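Local structure of beta-1,4-mannanase (Aplysia kurodai, 3VUP) at residues 205-209 with 249-255; 1-5 with 215-219; 31-35 with 83-88. The protein hydrolyses internal beta-1,4-mannosidic linkages of mannan, probably as a digestive enzyme of the sea hare that breaks down algal polysaccharide. All blocks are in the same frame, centred on the assembly; numbering follows the deposited sequence.

Contact 1. Residues 205-209 with 249-255; sequences NWQAD and GGKQKGV. With SO4 (sulfate ion), chain H.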
loop_
_atom_site.group_PDB
_atom_site.type_symbol
_atom_site.label_atom_id
_atom_site.label_comp_id
_atom_site.label_asym_id
_atom_site.label_seq_id
_atom_site.Cartn_x
_atom_site.Cartn_y
_atom_site.Cartn_z
ATOM N N ASN A 205 -5.084 -12.839 -0.714
ATOM C CA ASN A 205 -4.498 -13.991 -0.026
ATOM C C ASN A 205 -3.453 -14.683 -0.889
ATOM O O ASN A 205 -2.360 -14.999 -0.417
ATOM C CB ASN A 205 -5.612 -14.969 0.367
ATOM C CG ASN A 205 -5.095 -16.268 0.976
ATOM O OD1 ASN A 205 -5.203 -17.337 0.375
ATOM N ND2 ASN A 205 -4.549 -16.185 2.182
ATOM N N TRP A 206 -3.778 -14.932 -2.155
ATOM C CA TRP A 206 -2.845 -15.675 -2.999
ATOM C C TRP A 206 -1.565 -14.886 -3.247
ATOM O O TRP A 206 -0.473 -15.450 -3.254
ATOM C CB TRP A 206 -3.493 -16.080 -4.321
ATOM C CG TRP A 206 -4.495 -17.200 -4.201
ATOM C CD1 TRP A 206 -5.070 -17.692 -3.054
ATOM C CD2 TRP A 206 -5.027 -17.978 -5.279
ATOM N NE1 TRP A 206 -5.930 -18.721 -3.364
ATOM C CE2 TRP A 206 -5.925 -18.914 -4.720
ATOM C CE3 TRP A 206 -4.840 -17.966 -6.665
ATOM C CZ2 TRP A 206 -6.631 -19.830 -5.503
ATOM C CZ3 TRP A 206 -5.541 -18.871 -7.435
ATOM C CH2 TRP A 206 -6.423 -19.795 -6.852
ATOM N N GLN A 207 -1.686 -13.578 -3.443
ATOM C CA GLN A 207 -0.487 -12.783 -3.668
ATOM C C GLN A 207 0.367 -12.670 -2.408
ATOM O O GLN A 207 1.591 -12.784 -2.470
ATOM C CB GLN A 207 -0.835 -11.412 -4.233
ATOM C CG GLN A 207 -1.411 -11.460 -5.638
ATOM C CD GLN A 207 -1.790 -10.081 -6.119
ATOM O OE1 GLN A 207 -0.981 -9.383 -6.723
ATOM N NE2 GLN A 207 -3.012 -9.663 -5.821
ATOM N N ALA A 208 -0.268 -12.434 -1.267
ATOM C CA ALA A 208 0.482 -12.346 -0.025
ATOM C C ALA A 208 1.233 -13.645 0.262
ATOM O O ALA A 208 2.383 -13.618 0.684
ATOM C CB ALA A 208 -0.433 -11.978 1.134
ATOM N N ASP A 209 0.578 -14.776 0.015
ATOM C CA ASP A 209 1.198 -16.069 0.265
ATOM C C ASP A 209 2.360 -16.306 -0.691
ATOM O O ASP A 209 3.414 -16.798 -0.290
ATOM C CB ASP A 209 0.171 -17.193 0.155
ATOM C CG ASP A 209 0.752 -18.554 0.498
ATOM O OD1 ASP A 209 0.792 -18.917 1.695
ATOM O OD2 ASP A 209 1.153 -19.272 -0.441
ATOM N N GLY A 249 -9.040 -17.694 0.304
ATOM C CA GLY A 249 -8.024 -18.227 -0.586
ATOM C C GLY A 249 -7.340 -19.519 -0.176
ATOM O O GLY A 249 -6.730 -20.186 -1.012
ATOM N N GLY A 250 -7.405 -19.856 1.108
ATOM C CA GLY A 250 -6.858 -21.109 1.597
ATOM C C GLY A 250 -5.360 -21.166 1.833
ATOM O O GLY A 250 -4.855 -22.196 2.256
ATOM N N LYS A 251 -4.641 -20.081 1.569
ATOM C CA LYS A 251 -3.186 -20.136 1.657
ATOM C C LYS A 251 -2.705 -19.522 2.976
ATOM O O LYS A 251 -2.968 -18.355 3.273
ATOM C CB LYS A 251 -2.563 -19.485 0.419
ATOM C CG LYS A 251 -3.087 -20.098 -0.883
ATOM C CD LYS A 251 -2.236 -19.718 -2.082
ATOM C CE LYS A 251 -2.767 -20.338 -3.367
ATOM N NZ LYS A 251 -1.893 -20.020 -4.540
ATOM N N GLN A 252 -2.006 -20.333 3.763
ATOM C CA GLN A 252 -1.759 -20.036 5.173
ATOM C C GLN A 252 -0.989 -18.749 5.422
ATOM O O GLN A 252 -1.281 -18.018 6.367
ATOM C CB GLN A 252 -1.056 -21.217 5.853
ATOM C CG GLN A 252 -0.853 -21.056 7.362
ATOM C CD GLN A 252 -2.157 -21.005 8.149
ATOM O OE1 GLN A 252 -3.231 -21.336 7.637
ATOM N NE2 GLN A 252 -2.065 -20.588 9.406
ATOM N N LYS A 253 -0.002 -18.463 4.584
ATOM C CA LYS A 253 0.808 -17.281 4.829
ATOM C C LYS A 253 0.295 -16.040 4.107
ATOM O O LYS A 253 0.933 -14.987 4.163
ATOM C CB LYS A 253 2.285 -17.554 4.537
ATOM C CG LYS A 253 2.881 -18.587 5.491
ATOM C CD LYS A 253 4.314 -18.262 5.883
ATOM C CE LYS A 253 5.278 -18.576 4.758
ATOM N NZ LYS A 253 6.703 -18.516 5.201
ATOM N N GLY A 254 -0.879 -16.143 3.485
ATOM C CA GLY A 254 -1.437 -15.033 2.736
ATOM C C GLY A 254 -2.213 -14.062 3.600
ATOM O O GLY A 254 -3.417 -13.869 3.414
ATOM N N VAL A 255 -1.503 -13.442 4.539
ATOM C CA VAL A 255 -2.087 -12.503 5.486
ATOM C C VAL A 255 -1.247 -11.235 5.497
ATOM O O VAL A 255 -0.112 -11.226 5.024
ATOM C CB VAL A 255 -2.183 -13.101 6.911
ATOM C CG1 VAL A 255 -2.932 -14.425 6.877
ATOM C CG2 VAL A 255 -0.794 -13.274 7.514
HETATM S S SO4 H . 1.402 -21.796 -5.268
HETATM O O1 SO4 H . 0.828 -21.076 -6.403
HETATM O O2 SO4 H . 0.426 -21.899 -4.175
HETATM O O3 SO4 H . 1.793 -23.141 -5.679
HETATM O O4 SO4 H . 2.588 -21.078 -4.802
HETATM O O HOH W 1 -0.277 -17.972 -4.576
#
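K251, in the conformer described, one of two modelled, lies stretched over one face of the W206 indole and crosses it at a slant. Its CE sits 3.5 Å from the centroid of the five-membered ring, 7° off the normal, a CH-pi contact; NZ follows over the same ring as a cation-pi partner. That ammonium also donates to O2 of a sulfate, probably from the crystallisation liquor, and to a water held by W206 O. The edge of the indole is used as well: NE1 donates to G249 O at 2.9 Å, the acceptor near the ring plane. N205, with CG anti to the backbone N (chi1 175°), swings its carboxamide into the loop. There OD1 takes K251 N on an in-plane lone pair at 3.0 Å, while ND2 donates to both K251 O and G254 O, each at 2.9 Å, so three bonds fix the amide's rotation. D209 crosses K251 at about a right angle, CG resting 3.4 Å from K251 CB, and the anti lone pair of OD1 accepts K253 N at 3.0 Å. G254 brings its CA against A208 CB, close to the helix backbone. The loop so held contains a type I beta turn, K251 to G254, running into an inverse gamma turn centred on G254; in this TIM barrel it leads from helix 242-249 to strand 259-262, against the outer helix 197-214.

Contact 2. Residues 1-5 with 215-219; sequences RLHIQ and DPGAL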
loop_
_atom_site.group_PDB
_atom_site.type_symbol
_atom_site.label_atom_id
_atom_site.label_comp_id
_atom_site.label_asym_id
_atom_site.label_seq_id
_atom_site.Cartn_x
_atom_site.Cartn_y
_atom_site.Cartn_z
ATOM N N ARG A 1 16.885 -5.955 7.823
ATOM C CA ARG A 1 15.701 -5.537 7.077
ATOM C C ARG A 1 14.551 -5.245 8.042
ATOM O O ARG A 1 14.586 -5.644 9.203
ATOM C CB ARG A 1 15.300 -6.599 6.042
ATOM C CG ARG A 1 14.774 -7.901 6.642
ATOM C CD ARG A 1 14.638 -9.017 5.598
ATOM N NE ARG A 1 13.795 -8.605 4.480
ATOM C CZ ARG A 1 13.329 -9.428 3.549
ATOM N NH1 ARG A 1 13.612 -10.724 3.591
ATOM N NH2 ARG A 1 12.564 -8.952 2.575
ATOM N N LEU A 2 13.538 -4.539 7.560
ATOM C CA LEU A 2 12.406 -4.163 8.394
ATOM C C LEU A 2 11.635 -5.401 8.834
ATOM O O LEU A 2 11.417 -6.318 8.048
ATOM C CB LEU A 2 11.495 -3.231 7.603
ATOM C CG LEU A 2 10.321 -2.591 8.343
ATOM C CD1 LEU A 2 10.798 -1.632 9.416
ATOM C CD2 LEU A 2 9.422 -1.856 7.359
ATOM N N HIS A 3 11.231 -5.432 10.097
ATOM C CA HIS A 3 10.430 -6.528 10.601
ATOM C C HIS A 3 9.527 -6.003 11.704
ATOM O O HIS A 3 9.570 -4.813 12.047
ATOM C CB HIS A 3 11.320 -7.683 11.089
ATOM C CG HIS A 3 12.288 -7.295 12.162
ATOM N ND1 HIS A 3 12.119 -7.645 13.484
ATOM C CD2 HIS A 3 13.433 -6.575 12.107
ATOM C CE1 HIS A 3 13.121 -7.158 14.198
ATOM N NE2 HIS A 3 13.934 -6.510 13.385
ATOM N N ILE A 4 8.709 -6.889 12.249
ATOM C CA ILE A 4 7.793 -6.534 13.312
ATOM C C ILE A 4 8.098 -7.427 14.505
ATOM O O ILE A 4 8.134 -8.646 14.389
ATOM C CB ILE A 4 6.333 -6.665 12.852
ATOM C CG1 ILE A 4 6.062 -5.633 11.751
ATOM C CG2 ILE A 4 5.389 -6.471 14.025
ATOM C CD1 ILE A 4 4.771 -5.836 11.004
ATOM N N GLN A 5 8.374 -6.801 15.642
ATOM C CA GLN A 5 8.771 -7.519 16.838
ATOM C C GLN A 5 7.900 -6.994 17.962
ATOM O O GLN A 5 7.779 -5.782 18.139
ATOM C CB GLN A 5 10.259 -7.268 17.126
ATOM C CG GLN A 5 10.877 -8.118 18.227
ATOM C CD GLN A 5 12.395 -7.990 18.284
ATOM O OE1 GLN A 5 13.016 -7.364 17.421
ATOM N NE2 GLN A 5 12.997 -8.589 19.302
ATOM N N ASP A 215 9.922 -14.848 -0.615
ATOM C CA ASP A 215 10.788 -14.076 0.271
ATOM C C ASP A 215 10.136 -14.075 1.648
ATOM O O ASP A 215 9.362 -13.169 1.979
ATOM C CB ASP A 215 10.958 -12.643 -0.233
ATOM C CG ASP A 215 11.915 -11.826 0.626
ATOM O OD1 ASP A 215 12.432 -12.359 1.640
ATOM O OD2 ASP A 215 12.149 -10.640 0.294
ATOM N N PRO A 216 10.420 -15.115 2.449
ATOM C CA PRO A 216 9.708 -15.280 3.718
ATOM C C PRO A 216 9.880 -14.130 4.700
ATOM O O PRO A 216 9.033 -13.968 5.572
ATOM C CB PRO A 216 10.305 -16.560 4.293
ATOM C CG PRO A 216 10.846 -17.293 3.143
ATOM C CD PRO A 216 11.266 -16.279 2.130
ATOM N N GLY A 217 10.944 -13.347 4.557
ATOM C CA GLY A 217 11.157 -12.193 5.410
ATOM C C GLY A 217 10.543 -10.887 4.942
ATOM O O GLY A 217 10.713 -9.866 5.609
ATOM N N ALA A 218 9.832 -10.905 3.818
ATOM C CA ALA A 218 9.157 -9.705 3.337
ATOM C C ALA A 218 7.869 -9.433 4.102
ATOM O O ALA A 218 7.204 -10.356 4.573
ATOM C CB ALA A 218 8.868 -9.822 1.844
ATOM N N LEU A 219 7.517 -8.157 4.198
ATOM C CA LEU A 219 6.260 -7.747 4.802
ATOM C C LEU A 219 5.251 -7.389 3.726
ATOM O O LEU A 219 5.623 -6.900 2.652
ATOM C CB LEU A 219 6.473 -6.546 5.724
ATOM C CG LEU A 219 7.520 -6.718 6.832
ATOM C CD1 LEU A 219 7.650 -5.433 7.645
ATOM C CD2 LEU A 219 7.178 -7.895 7.731
HETATM O O HOH W 2 11.392 -7.092 5.360
HETATM O O HOH W 3 11.523 -9.219 8.087
#
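R1 grips the carboxylate of D215 end-on in a two-pronged salt bridge. NH1 donates almost straight to the syn lone pair of OD1 (2.8 Å, 174°), and NH2 donates to OD2 at 2.9 Å. Both oxygens lie near the guanidinium plane, but the carboxylate is turned 28° against it, and OD2 is therefore met on its syn side somewhat out of its own plane. D215 OD2 has a second donor in the backbone N of G150, which would help hold the carboxylate in place. With chi3 at -56° the arginine chain bends, and one face of its guanidinium comes down on the G217 peptide, G217 O standing over the group's centre at 3.4 Å from CZ. Putting an alanine here would probably leave D215 without its charged mate and uncover the G217 carbonyl. Further along, two waters lie between L2 O and G217 O, each within hydrogen-bonding distance of both, though with other acceptors nearby they need not serve both at once. Beyond the waters the contact turns apolar: L219 CD1 packs against L2 CG at 4.0 Å, the two leucines crossing at about a right angle, and more loosely against I4 CG1 at 4.4 Å. The type I turn from D215 to A218 links helix 197-214 to barrel strand 220-224, and L219 pairs by backbone with W157 at the neighbouring strand 157-161. On the other segment, strand 3-5 is an outer strand of the small N-terminal antiparallel sheet, with H3 hydrogen-bonded to V10 through the backbone and F9 of strand 8-11 packing on L2 and I4.

Contact 3. Residues 31-35 with 83-88; sequences DFGDG and DKQGTM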
loop_
_atom_site.group_PDB
_atom_site.type_symbol
_atom_site.label_atom_id
_atom_site.label_comp_id
_atom_site.label_asym_id
_atom_site.label_seq_id
_atom_site.Cartn_x
_atom_site.Cartn_y
_atom_site.Cartn_z
ATOM N N ASP A 31 6.251 3.696 -15.191
ATOM C CA ASP A 31 7.510 3.955 -14.499
ATOM C C ASP A 31 8.467 2.765 -14.488
ATOM O O ASP A 31 9.662 2.945 -14.295
ATOM C CB ASP A 31 7.250 4.362 -13.046
ATOM C CG ASP A 31 6.741 5.784 -12.897
ATOM O OD1 ASP A 31 7.201 6.674 -13.648
ATOM O OD2 ASP A 31 5.915 6.013 -11.979
ATOM N N PHE A 32 7.927 1.557 -14.656
ATOM C CA PHE A 32 8.689 0.322 -14.490
ATOM C C PHE A 32 8.461 -0.632 -15.639
ATOM O O PHE A 32 7.353 -0.737 -16.149
ATOM C CB PHE A 32 8.343 -0.340 -13.155
ATOM C CG PHE A 32 8.768 0.483 -11.993
ATOM C CD1 PHE A 32 10.084 0.449 -11.562
ATOM C CD2 PHE A 32 7.891 1.371 -11.394
ATOM C CE1 PHE A 32 10.508 1.252 -10.535
ATOM C CE2 PHE A 32 8.314 2.185 -10.363
ATOM C CZ PHE A 32 9.621 2.116 -9.928
ATOM N N GLY A 33 9.516 -1.334 -16.035
ATOM C CA GLY A 33 9.415 -2.310 -17.102
ATOM C C GLY A 33 9.497 -1.653 -18.464
ATOM O O GLY A 33 9.310 -0.444 -18.589
ATOM N N ASP A 34 9.785 -2.451 -19.486
ATOM C CA ASP A 34 9.872 -1.966 -20.860
ATOM C C ASP A 34 10.717 -0.692 -21.005
ATOM O O ASP A 34 10.378 0.216 -21.777
ATOM C CB ASP A 34 8.469 -1.787 -21.458
ATOM C CG ASP A 34 7.731 -3.112 -21.630
ATOM O OD1 ASP A 34 8.355 -4.180 -21.442
ATOM O OD2 ASP A 34 6.527 -3.085 -21.972
ATOM N N GLY A 35 11.820 -0.642 -20.260
ATOM C CA GLY A 35 12.770 0.455 -20.342
ATOM C C GLY A 35 12.345 1.736 -19.646
ATOM O O GLY A 35 13.043 2.745 -19.720
ATOM N N ASP A 83 7.341 -8.082 -17.788
ATOM C CA ASP A 83 7.193 -7.069 -18.826
ATOM C C ASP A 83 7.481 -7.753 -20.164
ATOM O O ASP A 83 7.580 -8.985 -20.225
ATOM C CB ASP A 83 8.107 -5.845 -18.595
ATOM C CG ASP A 83 9.588 -6.121 -18.859
ATOM O OD1 ASP A 83 10.384 -5.163 -18.743
ATOM O OD2 ASP A 83 9.965 -7.272 -19.173
ATOM N N LYS A 84 7.636 -6.965 -21.225
ATOM C CA LYS A 84 7.987 -7.515 -22.536
ATOM C C LYS A 84 9.463 -7.363 -22.867
ATOM O O LYS A 84 10.075 -8.268 -23.420
ATOM C CB LYS A 84 7.155 -6.862 -23.636
ATOM C CG LYS A 84 5.759 -7.420 -23.741
ATOM C CD LYS A 84 4.989 -6.856 -24.927
ATOM C CE LYS A 84 4.781 -5.357 -24.796
ATOM N NZ LYS A 84 3.477 -4.912 -25.370
ATOM N N GLN A 85 10.039 -6.212 -22.541
ATOM C CA GLN A 85 11.390 -5.909 -22.999
ATOM C C GLN A 85 12.489 -6.413 -22.076
ATOM O O GLN A 85 13.668 -6.243 -22.372
ATOM C CB GLN A 85 11.554 -4.416 -23.268
ATOM C CG GLN A 85 10.500 -3.849 -24.208
ATOM C CD GLN A 85 10.378 -4.632 -25.503
ATOM O OE1 GLN A 85 11.368 -5.131 -26.040
ATOM N NE2 GLN A 85 9.156 -4.747 -26.009
ATOM N N GLY A 86 12.114 -7.029 -20.962
ATOM C CA GLY A 86 13.098 -7.656 -20.101
ATOM C C GLY A 86 13.896 -6.692 -19.241
ATOM O O GLY A 86 15.055 -6.962 -18.926
ATOM N N THR A 87 13.298 -5.564 -18.865
ATOM C CA THR A 87 13.971 -4.650 -17.938
ATOM C C THR A 87 13.391 -4.667 -16.525
ATOM O O THR A 87 14.044 -4.201 -15.587
ATOM C CB THR A 87 14.001 -3.181 -18.433
ATOM O OG1 THR A 87 12.708 -2.581 -18.291
ATOM C CG2 THR A 87 14.432 -3.103 -19.883
ATOM N N MET A 88 12.183 -5.201 -16.368
ATOM C CA MET A 88 11.446 -5.086 -15.109
ATOM C C MET A 88 12.218 -5.568 -13.884
ATOM O O MET A 88 12.200 -4.907 -12.854
ATOM C CB MET A 88 10.107 -5.813 -15.220
ATOM C CG MET A 88 9.215 -5.686 -13.997
ATOM S SD MET A 88 8.826 -3.970 -13.614
ATOM C CE MET A 88 7.402 -4.209 -12.552
HETATM O O HOH W 4 6.876 -3.016 -24.748
#
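D34 and D83 each reach backbone amides of the opposite loop, through different first torsions. In D34, CG stands anti to the carbonyl carbon (chi1 -66°), which carries OD1 to the start of the 83-88 loop; in D83, CG lies between the backbone N and the carbonyl carbon (chi1 72°), so its carboxylate turns back into its own loop and toward D34 N. D34 OD1 accepts two amides, K84 N on its syn lone pair and Q85 N on the anti side, well out of the carboxylate plane, each at 2.9 Å. D83 OD1 receives three: D34 N across the contact at 2.9 Å, nearly straight at 172°, T87 N on the syn lone pair, and M88 N from above the carboxylate plane. D83 OD2 takes G86 N, the Asx motif of this loop. These donors probably offset the closeness of the two carboxylates, D34 OD1 lying 3.5 Å from D83 OD1. The two loops precede neighbouring outer helices of the TIM barrel: G35 is the N-cap residue of helix 36-53, and helix 88-101 begins at M88. G35 N donates to T87 OG1 at 2.9 Å, and the same hydroxyl is hydrogen-bonded to D91 OD2, which also accepts G33 N; D91, in the first turn of helix 88-101, thus holds both T87 and G33 of the other loop. On the inner side M88, bent at chi2, lays SD against F32 CB at 3.7 Å and close to G33 N at 3.6 Å. The F32 ring goes on to L61 and I63 of strand 58-65, which M88 also touches at I63, and lies nearly parallel to the ring of W37.

In the fold
All three contacts lie outside the strands of the eight-stranded parallel barrel, among its helices, loops and the small N-terminal sheet. Contacts 1 and 2 meet around helix 197-214: contact 1 lies on its middle, contact 2 on the turn that follows it. Their centres are 16 Å apart, and K253 NZ touches P216 CB at 4.2 Å; along the chain their segments alternate. Contact 3 lies about 27 Å, centre to centre, from each of the others, at the starts of helices 36-53 and 88-101. In sequence it is nested inside the loop closed by contact 2. Contact 2 alone joins the N-terminal sheet to the later half of the chain; contact 3 holds together early parts of the outer layer, contact 1 later ones.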